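PDB 2NLR: protein (endoglucanase (e.c.3.2.1.4)) from Streptomyces lividans, which hydrolyses internal beta-1,4-glucosidic bonds of cellulose as a family 12 endoglucanase, probably through a covalent glycosyl-enzyme intermediate. Local coordinates for residues P86-Y91 with S215-V220. Sequence-based numbering, arbitrary orientation. Where two conformers were deposited one is given.
Sequences PSSISY and SFSSTV
Ser-88 and Ser-217 face each other as a hydrogen-bonded antiparallel pair. In the conformers described, one of two for each serine, their hydroxyls meet tip to tip, OG to OG 2.6 Å, with either as possible donor; the bond is probably not permanent. Both hydroxyls sit between their own backbone N and carbonyl carbon (chi1 65° in each), which swings them toward one another over the same face of the sheet. In the same state a water extends the row, bridging Ser-88 OG and Ser-215 OG at 2.8 Å from each. The backbones pair through Ser-217 N to Ser-88 O (2.9 Å) and Ser-88 N to Ser-217 O (3.0 Å).

Ser-217 O takes a second bond, from Ser-87 OG at 2.7 Å. That hydroxyl, held anti to its own N (chi1 -176°), lies in the carbonyl plane, whereas the Ser-88 amide is tilted 33° from it. Ser-87 OG also bonds Tyr-103 OH, so this buried hydroxyl links the strand pair to the facing sheet. Beside it, Phe-216 and Ile-89 form a loose apolar pair, CD1 to CD1 4.3 Å, both packing on Ala-200 and Tyr-103. Tyr-17 meets the Phe-216 ring edge-to-face.

Strands 86-92 and 212-218 are inner neighbours of an antiparallel sheet: Ser-88, Ser-90, Ser-215 and Ser-217 line its partly exposed face, while Ser-87, Ile-89, Phe-216 and Ser-218 turn to the second sheet, as in the beta-jelly-roll sandwich of family 12 glycosyl hydrolases.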
# COMPACT_ATOMS: atom_id res chain seq x y z
N PRO A 86 -2.08 13.39 -6.01
CA PRO A 86 -3.19 13.24 -5.08
C PRO A 86 -3.72 11.81 -5.06
O PRO A 86 -3.82 11.15 -6.11
CB PRO A 86 -4.25 14.20 -5.64
CG PRO A 86 -3.95 14.28 -7.13
CD PRO A 86 -2.44 14.24 -7.16
N SER A 87 -4.09 11.36 -3.88
CA SER A 87 -4.74 10.09 -3.68
C SER A 87 -5.77 10.25 -2.58
O SER A 87 -5.64 11.05 -1.68
CB SER A 87 -3.70 8.99 -3.35
OG SER A 87 -4.27 7.72 -3.24
N SER A 88 -6.82 9.43 -2.67
CA SER A 88 -7.82 9.39 -1.59
C SER A 88 -8.31 7.97 -1.38
O SER A 88 -8.18 7.09 -2.25
CB SER A 88 -9.06 10.24 -1.86
OG SER A 88 -9.73 9.66 -2.97
N ILE A 89 -8.78 7.76 -0.16
CA ILE A 89 -9.21 6.45 0.24
C ILE A 89 -10.32 6.58 1.27
O ILE A 89 -10.39 7.51 2.05
CB ILE A 89 -8.06 5.62 0.81
CG1 ILE A 89 -8.48 4.14 0.92
CG2 ILE A 89 -7.57 6.21 2.11
CD1 ILE A 89 -7.49 3.15 0.53
N SER A 90 -11.21 5.60 1.24
CA SER A 90 -12.22 5.31 2.28
C SER A 90 -12.08 3.85 2.65
O SER A 90 -12.20 2.98 1.75
CB SER A 90 -13.64 5.63 1.80
OG SER A 90 -14.57 5.14 2.75
N TYR A 91 -11.84 3.59 3.92
CA TYR A 91 -11.65 2.25 4.43
C TYR A 91 -12.82 1.80 5.29
O TYR A 91 -13.43 2.63 6.03
CB TYR A 91 -10.42 2.24 5.29
CG TYR A 91 -9.08 2.04 4.72
CD1 TYR A 91 -8.77 0.86 4.05
CD2 TYR A 91 -8.07 2.95 4.85
CE1 TYR A 91 -7.53 0.62 3.52
CE2 TYR A 91 -6.80 2.72 4.35
CZ TYR A 91 -6.53 1.57 3.69
OH TYR A 91 -5.24 1.34 3.21
N SER A 215 -13.50 3.05 -1.46
CA SER A 215 -13.17 3.83 -2.62
C SER A 215 -11.69 4.18 -2.57
O SER A 215 -11.10 4.25 -1.48
CB SER A 215 -13.94 5.15 -2.77
OG SER A 215 -13.73 5.97 -1.65
N PHE A 216 -11.15 4.41 -3.75
CA PHE A 216 -9.74 4.74 -3.89
C PHE A 216 -9.58 5.60 -5.14
O PHE A 216 -10.21 5.31 -6.16
CB PHE A 216 -8.92 3.50 -4.07
CG PHE A 216 -7.47 3.65 -4.50
CD1 PHE A 216 -6.50 3.99 -3.57
CD2 PHE A 216 -7.08 3.47 -5.79
CE1 PHE A 216 -5.18 4.11 -3.90
CE2 PHE A 216 -5.73 3.56 -6.16
CZ PHE A 216 -4.79 3.86 -5.20
N SER A 217 -8.71 6.57 -5.07
CA SER A 217 -8.27 7.28 -6.26
C SER A 217 -6.76 7.53 -6.19
O SER A 217 -6.25 7.68 -5.08
CB SER A 217 -9.03 8.61 -6.43
OG SER A 217 -8.74 9.51 -5.39
N SER A 218 -6.10 7.64 -7.34
CA SER A 218 -4.70 8.06 -7.41
C SER A 218 -4.45 8.62 -8.79
O SER A 218 -4.79 7.94 -9.76
CB SER A 218 -3.75 6.87 -7.18
OG SER A 218 -2.44 7.11 -7.62
N THR A 219 -3.86 9.80 -8.86
CA THR A 219 -3.42 10.43 -10.07
C THR A 219 -2.04 10.95 -9.85
O THR A 219 -1.66 11.33 -8.73
CB THR A 219 -4.33 11.61 -10.46
OG1 THR A 219 -5.68 11.16 -10.48
CG2 THR A 219 -3.99 12.19 -11.83
N VAL A 220 -1.23 10.99 -10.89
CA VAL A 220 0.15 11.52 -10.76
C VAL A 220 0.23 12.51 -11.86
O VAL A 220 0.21 12.11 -13.04
CB VAL A 220 1.26 10.40 -10.77
CG1 VAL A 220 2.62 11.02 -10.66
CG2 VAL A 220 1.03 9.33 -9.69
O HOH W 1 -6.68 11.04 -7.62
O HOH W 2 -11.69 7.67 -2.43